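Local coordinates for protein lysozyme (Meretrix lusoria, PDB 4PJ2) that hydrolyses the beta-1,4-linked glycan of bacterial peptidoglycan, lysing Gram-positive cells, and also cleaves chitin, at residues D[13-18]-D[36-41]; D[43-48]-D[66-71]; D[71-76]-D[87-92]. One frame throughout, in Å; residues are numbered along the deposited sequence.

Interaction 1: D[13-18]-D[36-41]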
loop_
_atom_site.group_PDB
_atom_site.type_symbol
_atom_site.label_atom_id
_atom_site.label_comp_id
_atom_site.label_asym_id
_atom_site.label_seq_id
_atom_site.Cartn_x
_atom_site.Cartn_y
_atom_site.Cartn_z
ATOM N N CYS D 13 -20.840 10.223 -1.349
ATOM C CA CYS D 13 -20.580 9.453 -2.551
ATOM C C CYS D 13 -19.501 8.404 -2.324
ATOM O O CYS D 13 -19.635 7.267 -2.794
ATOM C CB CYS D 13 -20.226 10.381 -3.717
ATOM S SG CYS D 13 -21.633 11.386 -4.279
ATOM N N ILE D 14 -18.433 8.754 -1.603
ATOM C CA ILE D 14 -17.409 7.770 -1.296
ATOM C C ILE D 14 -17.989 6.663 -0.425
ATOM O O ILE D 14 -17.709 5.487 -0.637
ATOM C CB ILE D 14 -16.190 8.410 -0.592
ATOM C CG1 ILE D 14 -15.518 9.405 -1.547
ATOM C CG2 ILE D 14 -15.213 7.318 -0.129
ATOM C CD1 ILE D 14 -14.428 10.286 -0.909
ATOM N N CYS D 15 -18.795 7.041 0.558
ATOM C CA CYS D 15 -19.440 6.068 1.425
ATOM C C CYS D 15 -20.300 5.109 0.593
ATOM O O CYS D 15 -20.183 3.897 0.718
ATOM C CB CYS D 15 -20.261 6.818 2.477
ATOM S SG CYS D 15 -20.746 5.856 3.920
ATOM N N LYS D 16 -21.119 5.649 -0.299
ATOM C CA LYS D 16 -21.954 4.801 -1.154
ATOM C C LYS D 16 -21.112 3.885 -2.036
ATOM O O LYS D 16 -21.413 2.704 -2.202
ATOM C CB LYS D 16 -22.874 5.667 -2.010
ATOM C CG LYS D 16 -23.990 6.322 -1.209
ATOM C CD LYS D 16 -24.871 7.228 -2.051
ATOM C CE LYS D 16 -25.941 7.902 -1.188
ATOM N NZ LYS D 16 -26.934 8.701 -1.970
ATOM N N MET D 17 -20.026 4.424 -2.571
ATOM C CA MET D 17 -19.122 3.646 -3.410
ATOM C C MET D 17 -18.530 2.465 -2.657
ATOM O O MET D 17 -18.448 1.365 -3.197
ATOM C CB MET D 17 -17.981 4.556 -3.890
ATOM C CG MET D 17 -17.005 3.919 -4.876
ATOM S SD MET D 17 -17.890 3.332 -6.364
ATOM C CE MET D 17 -16.448 2.879 -7.350
ATOM N N GLU D 18 -18.122 2.688 -1.405
ATOM C CA GLU D 18 -17.336 1.705 -0.658
ATOM C C GLU D 18 -18.206 0.599 -0.079
ATOM O O GLU D 18 -17.798 -0.562 -0.058
ATOM C CB GLU D 18 -16.569 2.382 0.490
ATOM C CG GLU D 18 -15.410 3.262 0.047
ATOM C CD GLU D 18 -14.330 2.493 -0.685
ATOM O OE1 GLU D 18 -14.237 1.257 -0.519
ATOM O OE2 GLU D 18 -13.552 3.156 -1.412
ATOM N N GLY D 36 -15.810 -1.393 7.593
ATOM C CA GLY D 36 -16.784 -0.344 7.838
ATOM C C GLY D 36 -17.258 0.469 6.660
ATOM O O GLY D 36 -17.034 0.121 5.496
ATOM N N TYR D 37 -17.919 1.573 7.002
ATOM C CA TYR D 37 -18.551 2.479 6.043
ATOM C C TYR D 37 -17.649 2.890 4.893
ATOM O O TYR D 37 -18.099 3.001 3.753
ATOM C CB TYR D 37 -18.985 3.764 6.754
ATOM C CG TYR D 37 -20.131 3.602 7.732
ATOM C CD1 TYR D 37 -19.894 3.334 9.075
ATOM C CD2 TYR D 37 -21.446 3.752 7.316
ATOM C CE1 TYR D 37 -20.945 3.198 9.972
ATOM C CE2 TYR D 37 -22.494 3.621 8.206
ATOM C CZ TYR D 37 -22.234 3.346 9.529
ATOM O OH TYR D 37 -23.275 3.221 10.414
ATOM N N PHE D 38 -16.377 3.175 5.203
ATOM C CA PHE D 38 -15.430 3.703 4.218
ATOM C C PHE D 38 -14.367 2.678 3.833
ATOM O O PHE D 38 -13.447 2.997 3.087
ATOM C CB PHE D 38 -14.779 5.000 4.731
ATOM C CG PHE D 38 -15.730 6.159 4.776
ATOM C CD1 PHE D 38 -16.498 6.404 5.905
ATOM C CD2 PHE D 38 -15.899 6.969 3.664
ATOM C CE1 PHE D 38 -17.385 7.476 5.935
ATOM C CE2 PHE D 38 -16.784 8.031 3.686
ATOM C CZ PHE D 38 -17.535 8.278 4.818
ATOM N N GLN D 39 -14.493 1.445 4.328
ATOM C CA GLN D 39 -13.548 0.366 4.006
ATOM C C GLN D 39 -12.098 0.807 4.277
ATOM O O GLN D 39 -11.235 0.800 3.394
ATOM C CB GLN D 39 -13.745 -0.080 2.562
ATOM C CG GLN D 39 -15.054 -0.837 2.361
ATOM C CD GLN D 39 -15.030 -2.180 3.058
ATOM O OE1 GLN D 39 -14.394 -3.121 2.582
ATOM N NE2 GLN D 39 -15.684 -2.266 4.207
ATOM N N ILE D 40 -11.867 1.153 5.535
ATOM C CA ILE D 40 -10.581 1.650 6.021
ATOM C C ILE D 40 -9.745 0.487 6.532
ATOM O O ILE D 40 -10.247 -0.368 7.272
ATOM C CB ILE D 40 -10.822 2.671 7.166
ATOM C CG1 ILE D 40 -11.367 3.972 6.581
ATOM C CG2 ILE D 40 -9.544 2.938 7.964
ATOM C CD1 ILE D 40 -11.901 4.939 7.625
ATOM N N LYS D 41 -8.477 0.448 6.125
ATOM C CA LYS D 41 -7.545 -0.550 6.628
ATOM C C LYS D 41 -6.694 0.040 7.746
ATOM O O LYS D 41 -6.697 1.248 7.982
ATOM C CB LYS D 41 -6.662 -1.076 5.495
ATOM C CG LYS D 41 -7.466 -1.780 4.421
ATOM C CD LYS D 41 -6.619 -2.386 3.324
ATOM C CE LYS D 41 -5.898 -1.285 2.559
ATOM N NZ LYS D 41 -5.291 -1.757 1.299
#

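Interaction 2: D[43-48]-D[66-71]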
loop_
_atom_site.group_PDB
_atom_site.type_symbol
_atom_site.label_atom_id
_atom_site.label_comp_id
_atom_site.label_asym_id
_atom_site.label_seq_id
_atom_site.Cartn_x
_atom_site.Cartn_y
_atom_site.Cartn_z
ATOM N N ALA D 43 -3.483 0.543 8.201
ATOM C CA ALA D 43 -2.466 1.522 7.829
ATOM C C ALA D 43 -3.074 2.904 7.648
ATOM O O ALA D 43 -2.459 3.929 7.973
ATOM C CB ALA D 43 -1.761 1.099 6.561
ATOM N N TYR D 44 -4.278 2.929 7.083
ATOM C CA TYR D 44 -4.999 4.166 6.830
ATOM C C TYR D 44 -5.364 4.814 8.159
ATOM O O TYR D 44 -5.125 6.000 8.363
ATOM C CB TYR D 44 -6.226 3.864 5.986
ATOM C CG TYR D 44 -6.996 5.035 5.407
ATOM C CD1 TYR D 44 -7.773 5.850 6.215
ATOM C CD2 TYR D 44 -7.039 5.248 4.041
ATOM C CE1 TYR D 44 -8.516 6.888 5.678
ATOM C CE2 TYR D 44 -7.788 6.281 3.490
ATOM C CZ TYR D 44 -8.512 7.101 4.317
ATOM O OH TYR D 44 -9.286 8.103 3.787
ATOM N N TRP D 45 -5.898 4.015 9.078
ATOM C CA TRP D 45 -6.284 4.502 10.395
ATOM C C TRP D 45 -5.100 5.044 11.179
ATOM O O TRP D 45 -5.204 6.080 11.835
ATOM C CB TRP D 45 -6.982 3.398 11.197
ATOM C CG TRP D 45 -7.443 3.858 12.537
ATOM C CD1 TRP D 45 -8.517 4.651 12.802
ATOM C CD2 TRP D 45 -6.837 3.569 13.800
ATOM N NE1 TRP D 45 -8.624 4.866 14.155
ATOM C CE2 TRP D 45 -7.605 4.211 14.790
ATOM C CE3 TRP D 45 -5.725 2.817 14.191
ATOM C CZ2 TRP D 45 -7.291 4.130 16.147
ATOM C CZ3 TRP D 45 -5.418 2.739 15.535
ATOM C CH2 TRP D 45 -6.201 3.385 16.498
ATOM N N ILE D 46 -3.968 4.360 11.095
ATOM C CA ILE D 46 -2.760 4.818 11.767
ATOM C C ILE D 46 -2.372 6.206 11.243
ATOM O O ILE D 46 -2.121 7.129 12.018
ATOM C CB ILE D 46 -1.589 3.813 11.579
ATOM C CG1 ILE D 46 -1.865 2.543 12.394
ATOM C CG2 ILE D 46 -0.246 4.440 11.960
ATOM C CD1 ILE D 46 -0.933 1.377 12.085
ATOM N N ASP D 47 -2.378 6.376 9.928
ATOM C CA ASP D 47 -1.928 7.628 9.335
ATOM C C ASP D 47 -2.949 8.760 9.488
ATOM O O ASP D 47 -2.567 9.928 9.428
ATOM C CB ASP D 47 -1.627 7.439 7.858
ATOM C CG ASP D 47 -0.326 6.713 7.605
ATOM O OD1 ASP D 47 0.423 6.377 8.554
ATOM O OD2 ASP D 47 -0.037 6.498 6.410
ATOM N N CYS D 48 -4.222 8.439 9.691
ATOM C CA CYS D 48 -5.231 9.487 9.858
ATOM C C CYS D 48 -5.308 9.949 11.311
ATOM O O CYS D 48 -6.234 10.655 11.695
ATOM C CB CYS D 48 -6.606 9.022 9.368
ATOM S SG CYS D 48 -7.481 7.922 10.482
ATOM N N SER D 66 -15.444 8.822 9.081
ATOM C CA SER D 66 -15.357 9.994 8.210
ATOM C C SER D 66 -14.351 11.026 8.730
ATOM O O SER D 66 -13.711 11.704 7.936
ATOM C CB SER D 66 -16.735 10.633 7.964
ATOM O OG SER D 66 -17.333 11.151 9.148
ATOM N N LEU D 67 -14.186 11.117 10.050
ATOM C CA LEU D 67 -13.137 11.961 10.621
ATOM C C LEU D 67 -11.784 11.451 10.151
ATOM O O LEU D 67 -10.893 12.227 9.814
ATOM C CB LEU D 67 -13.179 11.949 12.152
ATOM C CG LEU D 67 -12.063 12.747 12.840
ATOM C CD1 LEU D 67 -12.097 14.210 12.429
ATOM C CD2 LEU D 67 -12.144 12.619 14.352
ATOM N N CYS D 68 -11.631 10.136 10.135
ATOM C CA CYS D 68 -10.399 9.537 9.667
ATOM C C CYS D 68 -10.140 9.932 8.213
ATOM O O CYS D 68 -9.032 10.340 7.872
ATOM C CB CYS D 68 -10.484 8.020 9.837
ATOM S SG CYS D 68 -8.984 7.132 9.344
ATOM N N VAL D 69 -11.159 9.844 7.363
ATOM C CA VAL D 69 -11.030 10.259 5.976
ATOM C C VAL D 69 -10.644 11.738 5.887
ATOM O O VAL D 69 -9.727 12.098 5.147
ATOM C CB VAL D 69 -12.326 10.003 5.179
ATOM C CG1 VAL D 69 -12.193 10.520 3.759
ATOM C CG2 VAL D 69 -12.655 8.523 5.170
ATOM N N GLN D 70 -11.318 12.594 6.656
ATOM C CA GLN D 70 -10.968 14.013 6.689
ATOM C C GLN D 70 -9.499 14.227 7.070
ATOM O O GLN D 70 -8.795 15.027 6.437
ATOM C CB GLN D 70 -11.867 14.777 7.666
ATOM C CG GLN D 70 -13.322 14.883 7.243
ATOM C CD GLN D 70 -13.562 15.898 6.138
ATOM O OE1 GLN D 70 -12.644 16.317 5.444
ATOM N NE2 GLN D 70 -14.813 16.302 5.982
ATOM N N ASN D 71 -9.043 13.543 8.115
ATOM C CA ASN D 71 -7.656 13.664 8.565
ATOM C C ASN D 71 -6.674 13.123 7.535
ATOM O O ASN D 71 -5.608 13.689 7.358
ATOM C CB ASN D 71 -7.407 12.927 9.878
ATOM C CG ASN D 71 -8.082 13.570 11.059
ATOM O OD1 ASN D 71 -8.552 14.701 10.989
ATOM N ND2 ASN D 71 -8.104 12.860 12.171
#

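Interaction 3: D[71-76]-D[87-92]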
loop_
_atom_site.group_PDB
_atom_site.type_symbol
_atom_site.label_atom_id
_atom_site.label_comp_id
_atom_site.label_asym_id
_atom_site.label_seq_id
_atom_site.Cartn_x
_atom_site.Cartn_y
_atom_site.Cartn_z
ATOM N N ASN D 71 -9.043 13.543 8.115
ATOM C CA ASN D 71 -7.656 13.664 8.565
ATOM C C ASN D 71 -6.674 13.123 7.535
ATOM O O ASN D 71 -5.608 13.689 7.358
ATOM C CB ASN D 71 -7.407 12.927 9.878
ATOM C CG ASN D 71 -8.082 13.570 11.059
ATOM O OD1 ASN D 71 -8.552 14.701 10.989
ATOM N ND2 ASN D 71 -8.104 12.860 12.171
ATOM N N TYR D 72 -7.015 12.018 6.875
ATOM C CA TYR D 72 -6.179 11.442 5.835
ATOM C C TYR D 72 -5.986 12.416 4.676
ATOM O O TYR D 72 -4.866 12.612 4.193
ATOM C CB TYR D 72 -6.808 10.153 5.334
ATOM C CG TYR D 72 -5.851 9.228 4.618
ATOM C CD1 TYR D 72 -5.746 9.220 3.233
ATOM C CD2 TYR D 72 -5.076 8.323 5.331
ATOM C CE1 TYR D 72 -4.889 8.338 2.580
ATOM C CE2 TYR D 72 -4.210 7.448 4.682
ATOM C CZ TYR D 72 -4.115 7.459 3.312
ATOM O OH TYR D 72 -3.270 6.563 2.677
ATOM N N MET D 73 -7.074 13.054 4.244
ATOM C CA MET D 73 -6.984 13.998 3.153
ATOM C C MET D 73 -6.209 15.247 3.577
ATOM O O MET D 73 -5.436 15.764 2.798
ATOM C CB MET D 73 -8.389 14.358 2.615
ATOM C CG MET D 73 -9.184 13.159 2.077
ATOM S SD MET D 73 -8.199 12.132 0.984
ATOM C CE MET D 73 -9.033 10.563 1.229
ATOM N N LYS D 74 -6.425 15.716 4.804
ATOM C CA LYS D 74 -5.662 16.851 5.334
ATOM C C LYS D 74 -4.164 16.554 5.332
ATOM O O LYS D 74 -3.351 17.417 5.007
ATOM C CB LYS D 74 -6.136 17.175 6.747
ATOM C CG LYS D 74 -5.447 18.354 7.404
ATOM C CD LYS D 74 -6.120 18.711 8.726
ATOM C CE LYS D 74 -5.305 19.708 9.547
ATOM N NZ LYS D 74 -5.944 20.002 10.864
ATOM N N ARG D 75 -3.806 15.330 5.686
ATOM C CA ARG D 75 -2.409 14.936 5.722
ATOM C C ARG D 75 -1.793 14.825 4.329
ATOM O O ARG D 75 -0.667 15.308 4.112
ATOM C CB ARG D 75 -2.256 13.611 6.464
ATOM C CG ARG D 75 -0.832 13.086 6.487
ATOM C CD ARG D 75 -0.691 11.928 7.442
ATOM N NE ARG D 75 0.715 11.569 7.578
ATOM C CZ ARG D 75 1.210 10.864 8.586
ATOM N NH1 ARG D 75 0.394 10.395 9.521
ATOM N NH2 ARG D 75 2.516 10.628 8.657
ATOM N N TYR D 76 -2.512 14.205 3.385
ATOM C CA TYR D 76 -1.889 13.773 2.138
ATOM C C TYR D 76 -2.287 14.513 0.864
ATOM O O TYR D 76 -1.489 14.609 -0.061
ATOM C CB TYR D 76 -2.130 12.286 1.926
ATOM C CG TYR D 76 -1.361 11.381 2.839
ATOM C CD1 TYR D 76 0.022 11.424 2.876
ATOM C CD2 TYR D 76 -2.017 10.452 3.637
ATOM C CE1 TYR D 76 0.730 10.550 3.666
ATOM C CE2 TYR D 76 -1.300 9.578 4.437
ATOM C CZ TYR D 76 0.073 9.644 4.445
ATOM O OH TYR D 76 0.866 8.793 5.190
ATOM N N GLU D 87 -12.911 14.555 -6.850
ATOM C CA GLU D 87 -12.119 13.748 -7.775
ATOM C C GLU D 87 -10.802 13.375 -7.102
ATOM O O GLU D 87 -10.378 12.222 -7.147
ATOM C CB GLU D 87 -11.823 14.449 -9.108
ATOM C CG GLU D 87 -10.920 13.570 -10.004
ATOM C CD GLU D 87 -10.411 14.243 -11.262
ATOM O OE1 GLU D 87 -10.558 15.475 -11.402
ATOM O OE2 GLU D 87 -9.836 13.521 -12.111
ATOM N N GLY D 88 -10.158 14.350 -6.466
ATOM C CA GLY D 88 -8.912 14.106 -5.766
ATOM C C GLY D 88 -9.096 13.237 -4.537
ATOM O O GLY D 88 -8.400 12.229 -4.357
ATOM N N PHE D 89 -10.044 13.613 -3.688
ATOM C CA PHE D 89 -10.213 12.930 -2.410
ATOM C C PHE D 89 -10.656 11.478 -2.594
ATOM O O PHE D 89 -10.192 10.593 -1.886
ATOM C CB PHE D 89 -11.208 13.660 -1.512
ATOM C CG PHE D 89 -10.818 15.089 -1.171
ATOM C CD1 PHE D 89 -11.759 16.108 -1.262
ATOM C CD2 PHE D 89 -9.533 15.410 -0.727
ATOM C CE1 PHE D 89 -11.422 17.420 -0.942
ATOM C CE2 PHE D 89 -9.197 16.740 -0.400
ATOM C CZ PHE D 89 -10.145 17.730 -0.509
ATOM N N ALA D 90 -11.606 11.243 -3.504
ATOM C CA ALA D 90 -12.031 9.875 -3.805
ATOM C C ALA D 90 -10.856 9.016 -4.268
ATOM O O ALA D 90 -10.723 7.853 -3.860
ATOM C CB ALA D 90 -13.163 9.886 -4.862
ATOM N N ARG D 91 -10.048 9.558 -5.168
ATOM C CA ARG D 91 -8.912 8.806 -5.697
ATOM C C ARG D 91 -7.815 8.556 -4.634
ATOM O O ARG D 91 -7.189 7.510 -4.645
ATOM C CB ARG D 91 -8.350 9.460 -6.966
ATOM C CG ARG D 91 -9.344 9.414 -8.140
ATOM C CD ARG D 91 -8.818 10.073 -9.404
ATOM N NE ARG D 91 -7.654 9.396 -9.963
ATOM C CZ ARG D 91 -6.866 9.901 -10.906
ATOM N NH1 ARG D 91 -7.105 11.111 -11.411
ATOM N NH2 ARG D 91 -5.818 9.204 -11.324
ATOM N N GLU D 92 -7.627 9.492 -3.703
ATOM C CA GLU D 92 -6.757 9.251 -2.545
ATOM C C GLU D 92 -7.325 8.160 -1.664
ATOM O O GLU D 92 -6.626 7.300 -1.178
ATOM C CB GLU D 92 -6.616 10.526 -1.703
ATOM C CG GLU D 92 -5.907 11.675 -2.396
ATOM C CD GLU D 92 -4.449 11.427 -2.554
ATOM O OE1 GLU D 92 -3.698 11.824 -1.628
ATOM O OE2 GLU D 92 -4.046 10.893 -3.594
#

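Interaction 1: D[13-18]-D[36-41]
At the active site of this glycosyl hydrolase family 22 lysozyme Glu18, the predicted proton donor, leans from helix 8-19 over the turn between the second and third strands. Gly36 to Gln39 form a type I beta turn, and Gln39 and Ile40 together face Cys35 as a G1 beta bulge. Glu18 meets this turn with its aliphatic part first: CB rests on Tyr37 O, CG lies 3.6 Å from Phe38 O, and the chain, bent at chi2 (-62°), carries OE1 to within 3.4 Å of Gln39 CB. A carboxylic acid suits a predicted proton donor; OE2 is held by Tyr108 and by Ser86 of the neighbouring chain, Putative exported protein. Phe38 O itself accepts from NE2 of His93, a substrate-binding residue on helix 86-95. Gln39 folds back on its own turn, and its NE2 donates to Gly36 O at 3.0 Å, nearly straight at 172° and on a lone pair in the carbonyl plane. As Gln39 N uses the same oxygen, two bonds grip one acceptor and fix the amide. One turn of helix before Glu18 the contact becomes apolar. Cys15 SG, set anti to the backbone N (chi1 -163°), comes over one face of the Phe38 ring, 4.4 Å from its centroid and offset toward the rim, while Ile14 CG2 touches the ring edge at CD2, 3.9 Å away. A polarisable sulfur, already tied to Cys21, suits a flat aromatic face, and the branched Ile14 suits the rim. Tyr37 adds its CB, 3.9 Å from Cys15 SG. Behind this layer Phe38 packs on Ala65, Ser66 and Val69 of helix 62-76, and Ile14 on Ala90 and His93 of helix 86-95, so the Phe38 ring is wedged between helix 8-19 and helix 62-76.

Interaction 2: D[43-48]-D[66-71]
Cys48 and Cys68 join through a disulfide, SG to SG 2.0 Å, and packing is tightest around it. Cys48 has just left helix 42-47, and its SG stands between the backbone N and the carbonyl carbon (chi1 77°), which points it at Cys68 on helix 62-76. The edge of the Tyr44 ring comes up beside this bridge: CD1 lies 3.6 Å from Cys68 SG, and the sulfur sits in the ring plane. The flat ring can thus slide past the bridge and carry its hydroxyl onward to Val69, whose CA is 3.5 Å from Tyr44 OH; the hydroxyl rests against CA and both methyl branches of the compact valine. It also bonds to His93, and the ring stacks on Tyr72. Trp45 is a looser neighbour of the bridge: its CA comes nearest to Cys68 SG, with the indole CD1 4.3 Å from that sulfur and NE1 taken by Pro51 O. Residues 43-47 all belong to the substrate-binding site, so the disulfide pins a cleft-lining helix to helix 62-76, the two segment axes crossing at 69° with 9.4 Å at closest approach. Toward the partly exposed Asn71 the contact turns polar. Asn71 ND2 donates to Cys48 O at 2.9 Å, nearly along the C=O axis, with an N-H...O angle of 150°. An asparagine is short enough to reach this carbonyl just past the helix end, and its CB also lies against the oxygen.

Interaction 3: D[71-76]-D[87-92]
Met73 leaves helix 62-76 with CG anti to the carbonyl carbon (chi1 -60°) and bends again at chi2 (-47°), which swings its thioether across to Phe89 and Glu92 on helix 86-95. Its CG meets the Phe89 ring at CD2, 3.6 Å away, in an oblique crossing; the Met-aromatic contact places SD 5.2 Å from the ring centroid. Beyond the ring, CE reaches Phe89 O at 3.3 Å and SD lies 3.5 Å from Glu92 CB, the two side chains running past each other in opposite directions. An unbranched, pliable methionine suits this seam, where the segment axes pass 10.5 Å apart at 104° and a ring, a backbone carbonyl and a methylene must all be met. The seam lies behind the substrate site: Tyr72, next in the helix, binds substrate, and Met73 also packs on Tyr44. Glu92 is bent at chi2 as well, bringing OE1 beside Tyr76 CB at 3.9 Å, while its OE2 accepts from Cys100 N. The buried carboxylate is therefore directed to a loop amide, and what it offers the facing helix is mainly its aliphatic stem. With no hydrogen bond across the two segments, their association rests on burial of apolar surface and van der Waals contact.

Overall arrangement
The three contacts follow one another along the chain, each closing before the next opens. Their centres lie 10 to 13 Å apart, within one compact fold. Interactions 1 and 2 are joined by strand 40-41 running straight into helix 42-47, and Ile40 of the first packs on Trp45 and Cys68 of the second. Interactions 2 and 3 share helix 62-76 and Asn71; the Asp47 carboxylate meets Tyr76 OH, while the backbone O of Asp47 accepts from Arg75 NH1. Interactions 1 and 3 touch through Ile14 and Ala90. Helix 62-76 thus links the substrate-binding helix 42-47 to helix 86-95, while interaction 1 brings the predicted proton donor to the same framework.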